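Local coordinates for protein 6-phosphogluconolactonase (Trypanosoma cruzi, PDB 6VYE) that probably hydrolyses 6-phosphogluconolactone to 6-phosphogluconate, the second step of the oxidative pentose phosphate pathway, at residues 14-19 with 25-30; 94-99 with 110-115. One frame throughout, in Å; residues are numbered along the deposited sequence.

In the fold
Both contacts pack a helix against a neighbouring part of one chain. Contact 1 sits at a border of the central mixed sheet, where strand 14-18, an outermost strand, meets the first long helix, 24-38. Contact 2 lies further along the chain, where the start of helix 95-104, after the loop that follows strand 77-85, meets the segment leading toward helix 119-122; that segment is hydrogen-bonded to strand 77-85. Their centres are 24 Å apart and their nearest atoms about 11 Å, so they do not touch. Helix 54-66 touches residues of both: Ala-28 and Cys-29 pack on its Leu-59, while Met-98 reaches its Lys-57 and Tyr-60. Both are packing contacts within the alpha/beta fold.

Contact 1: residues 14-19 with 25-30; sequences KIIVCG and SGVACK
Val-27 is the one residue of helix segment 25-30 that meets strand segment 14-19, and it divides its two methyls between two strand residues. From CB, which points toward the strand, the side chain forks. CG1, anti to the backbone N (chi1 176°), runs to Ile-16, lying 3.7 Å from Ile-16 CD1 and 3.9 Å from Ile-16 CG2. CG2, the other branch, meets the sulfur of Cys-18, with Val-27 CG2 and Cys-18 SG 3.7 Å apart. The valine fork thus spans two residues that face the helix from the same side of the strand, while Val-17 between them turns to the other side and packs on Lys-263 and Ala-266. Ile-16 brings two methyls to a single branch of Val-27, the two side chains meeting at a slant. Ile-260 of the adjoining parallel strand 256-262 touches both Val-27 and Cys-18, continuing the apolar layer across the sheet. Strand 14-18 and helix 24-38 form a beta-alpha unit at one border of the Rossmann-like sheet. With methyl and thiol groups alone in touch, the contact between these segments rests on dispersion and the exclusion of water, an apolar seam of 119 Å² between helix and strand.

Contact 2: residues 94-99 with 110-115; sequences SNYNMA and DLVVPV
Tyr-96 lays one face of its ring against Pro-114, an aromatic-proline CH-pi contact. CG of the proline stands 4.1 Å from the centroid of the Tyr-96 ring, only 12° off the normal. CB lies nearer the root of the ring, Pro-114 CB being 4.0 Å from Tyr-96 CG, so adjacent carbons of the pyrrolidine follow the ring outward and the two side chains run side by side in the same direction. With CG anti to the backbone N (chi1 173°), the tyrosine ring extends toward segment 110-115, and chi2 of 57° presents its face to the proline. Val-112 comes in across the tyrosine at about a right angle, its CG1 3.7 Å from Tyr-96 CE1. Val-113, between the two contact residues, points its CB away and packs on helix 128-146. The backbone that carries the tyrosine is held at the helix start: Ser-94 OG accepts a 3.0 Å bond from Asn-97 N, and Asn-95 N and Tyr-96 N are hydrogen-bonded to Glu-84 OE1 and OE2 respectively. The arrangement is a serine N-capped helix whose first turn packs, through an aromatic-proline pair, on a segment hydrogen-bonded through its backbone to Phe-79 of strand 77-85 in the Rossmann-like alpha/beta fold.

Contact 1: residues 14-19 with 25-30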
# COMPACT_ATOMS: atom_id res chain seq x y z
N LYS A 14 4.99 12.98 9.15
CA LYS A 14 3.83 13.84 9.45
C LYS A 14 2.81 12.94 10.14
O LYS A 14 2.46 11.89 9.56
CB LYS A 14 3.35 14.46 8.14
CG LYS A 14 2.06 15.27 8.20
CD LYS A 14 2.25 16.59 8.90
CE LYS A 14 0.97 17.39 9.01
NZ LYS A 14 1.02 18.29 10.19
N ILE A 15 2.45 13.24 11.38
CA ILE A 15 1.47 12.39 12.12
C ILE A 15 0.17 13.18 12.20
O ILE A 15 0.23 14.32 12.58
CB ILE A 15 2.04 11.93 13.49
CG1 ILE A 15 3.24 11.00 13.28
CG2 ILE A 15 0.97 11.24 14.34
CD1 ILE A 15 4.03 10.66 14.52
N ILE A 16 -0.93 12.62 11.71
CA ILE A 16 -2.29 13.19 11.89
C ILE A 16 -3.11 12.21 12.74
O ILE A 16 -3.32 11.05 12.34
CB ILE A 16 -2.95 13.51 10.54
CG1 ILE A 16 -2.04 14.33 9.63
CG2 ILE A 16 -4.29 14.21 10.78
CD1 ILE A 16 -2.53 14.42 8.19
N VAL A 17 -3.54 12.67 13.90
CA VAL A 17 -4.37 11.89 14.86
C VAL A 17 -5.81 12.38 14.70
O VAL A 17 -6.04 13.54 14.94
CB VAL A 17 -3.84 12.09 16.29
CG1 VAL A 17 -4.65 11.31 17.30
CG2 VAL A 17 -2.37 11.72 16.38
N CYS A 18 -6.73 11.51 14.32
CA CYS A 18 -8.18 11.81 14.18
C CYS A 18 -8.95 11.35 15.42
O CYS A 18 -8.66 10.22 15.93
CB CYS A 18 -8.74 11.14 12.93
SG CYS A 18 -7.62 11.30 11.51
N GLY A 19 -9.93 12.15 15.86
CA GLY A 19 -10.74 11.90 17.08
C GLY A 19 -11.54 10.61 16.99
O GLY A 19 -11.54 9.81 17.97
N SER A 25 -10.61 8.08 6.78
CA SER A 25 -10.81 8.06 5.31
C SER A 25 -10.86 9.49 4.78
O SER A 25 -10.27 9.73 3.72
CB SER A 25 -12.00 7.24 4.83
OG SER A 25 -13.14 7.41 5.67
N GLY A 26 -11.52 10.40 5.52
CA GLY A 26 -11.65 11.83 5.18
C GLY A 26 -10.29 12.50 5.10
O GLY A 26 -10.05 13.24 4.13
N VAL A 27 -9.43 12.28 6.08
CA VAL A 27 -8.04 12.84 6.09
C VAL A 27 -7.20 12.21 4.97
O VAL A 27 -6.40 12.93 4.38
CB VAL A 27 -7.37 12.66 7.47
CG1 VAL A 27 -5.93 13.14 7.45
CG2 VAL A 27 -8.16 13.39 8.56
N ALA A 28 -7.36 10.93 4.68
CA ALA A 28 -6.56 10.21 3.66
C ALA A 28 -6.93 10.75 2.28
O ALA A 28 -6.04 11.07 1.48
CB ALA A 28 -6.80 8.73 3.75
N CYS A 29 -8.22 10.89 2.04
CA CYS A 29 -8.79 11.49 0.83
C CYS A 29 -8.24 12.91 0.62
O CYS A 29 -7.78 13.22 -0.52
CB CYS A 29 -10.31 11.51 0.94
SG CYS A 29 -11.09 12.10 -0.58
N LYS A 30 -8.19 13.73 1.67
CA LYS A 30 -7.71 15.14 1.59
C LYS A 30 -6.23 15.12 1.17
O LYS A 30 -5.83 15.88 0.26
CB LYS A 30 -7.89 15.86 2.92
CG LYS A 30 -7.47 17.33 2.93
CD LYS A 30 -7.84 18.08 4.20
CE LYS A 30 -7.53 19.56 4.14
NZ LYS A 30 -7.79 20.26 5.43

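Contact 2: residues 94-99 with 110-115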
# COMPACT_ATOMS: atom_id res chain seq x y z
N SER A 94 -10.64 -10.60 -2.95
CA SER A 94 -9.92 -9.83 -4.00
C SER A 94 -9.86 -8.35 -3.62
O SER A 94 -10.93 -7.75 -3.45
CB SER A 94 -10.54 -10.04 -5.35
OG SER A 94 -10.01 -9.12 -6.31
N ASN A 95 -8.66 -7.75 -3.52
CA ASN A 95 -8.51 -6.27 -3.34
C ASN A 95 -9.07 -5.54 -4.57
O ASN A 95 -9.73 -4.49 -4.43
CB ASN A 95 -7.04 -5.90 -3.08
CG ASN A 95 -6.54 -6.39 -1.73
OD1 ASN A 95 -7.31 -6.59 -0.82
ND2 ASN A 95 -5.24 -6.56 -1.58
N TYR A 96 -8.85 -6.10 -5.76
CA TYR A 96 -9.37 -5.51 -7.02
C TYR A 96 -10.92 -5.48 -6.99
O TYR A 96 -11.52 -4.41 -7.26
CB TYR A 96 -8.82 -6.22 -8.24
CG TYR A 96 -9.47 -5.74 -9.50
CD1 TYR A 96 -9.43 -4.39 -9.82
CD2 TYR A 96 -10.21 -6.58 -10.32
CE1 TYR A 96 -10.07 -3.90 -10.94
CE2 TYR A 96 -10.85 -6.10 -11.45
CZ TYR A 96 -10.77 -4.75 -11.76
OH TYR A 96 -11.38 -4.22 -12.85
N ASN A 97 -11.55 -6.59 -6.57
CA ASN A 97 -13.04 -6.68 -6.49
C ASN A 97 -13.59 -5.55 -5.60
O ASN A 97 -14.59 -4.86 -6.01
CB ASN A 97 -13.49 -8.05 -5.97
CG ASN A 97 -14.99 -8.17 -5.88
OD1 ASN A 97 -15.67 -8.03 -6.88
ND2 ASN A 97 -15.51 -8.39 -4.68
N MET A 98 -12.98 -5.34 -4.43
CA MET A 98 -13.43 -4.31 -3.45
C MET A 98 -13.23 -2.90 -4.05
O MET A 98 -14.17 -2.08 -3.99
CB MET A 98 -12.66 -4.47 -2.13
CG MET A 98 -12.98 -3.40 -1.09
SD MET A 98 -11.99 -1.82 -1.24
CE MET A 98 -10.50 -2.24 -0.34
N ALA A 99 -12.05 -2.60 -4.58
CA ALA A 99 -11.70 -1.28 -5.16
C ALA A 99 -12.65 -0.99 -6.34
O ALA A 99 -13.07 0.16 -6.47
CB ALA A 99 -10.23 -1.25 -5.60
N ASP A 110 -7.62 2.13 -18.98
CA ASP A 110 -6.15 2.29 -19.06
C ASP A 110 -5.62 2.77 -17.70
O ASP A 110 -4.42 2.61 -17.48
CB ASP A 110 -5.73 3.20 -20.22
CG ASP A 110 -6.00 4.69 -20.00
OD1 ASP A 110 -7.18 5.07 -19.81
OD2 ASP A 110 -5.03 5.45 -20.03
N LEU A 111 -6.48 3.30 -16.81
CA LEU A 111 -6.07 3.89 -15.51
C LEU A 111 -6.27 2.87 -14.38
O LEU A 111 -6.05 3.21 -13.21
CB LEU A 111 -6.86 5.18 -15.27
CG LEU A 111 -6.55 6.38 -16.16
CD1 LEU A 111 -7.22 7.64 -15.61
CD2 LEU A 111 -5.06 6.61 -16.34
N VAL A 112 -6.61 1.63 -14.72
CA VAL A 112 -6.87 0.56 -13.72
C VAL A 112 -5.94 -0.58 -14.04
O VAL A 112 -6.08 -1.14 -15.12
CB VAL A 112 -8.35 0.15 -13.73
CG1 VAL A 112 -8.62 -0.96 -12.73
CG2 VAL A 112 -9.24 1.34 -13.48
N VAL A 113 -5.03 -0.92 -13.13
CA VAL A 113 -3.95 -1.89 -13.42
C VAL A 113 -3.96 -2.97 -12.36
O VAL A 113 -3.17 -2.93 -11.42
CB VAL A 113 -2.60 -1.14 -13.54
CG1 VAL A 113 -1.54 -2.00 -14.20
CG2 VAL A 113 -2.78 0.18 -14.29
N PRO A 114 -4.87 -3.96 -12.46
CA PRO A 114 -4.95 -5.07 -11.50
C PRO A 114 -3.79 -6.07 -11.69
O PRO A 114 -3.15 -6.06 -12.73
CB PRO A 114 -6.24 -5.83 -11.82
CG PRO A 114 -6.85 -5.13 -13.04
CD PRO A 114 -5.84 -4.11 -13.55
N VAL A 115 -3.53 -6.88 -10.67
CA VAL A 115 -2.61 -8.05 -10.80
C VAL A 115 -3.35 -9.11 -11.63
O VAL A 115 -4.54 -9.35 -11.36
CB VAL A 115 -2.20 -8.53 -9.40
CG1 VAL A 115 -1.39 -9.83 -9.43
CG2 VAL A 115 -1.43 -7.46 -8.64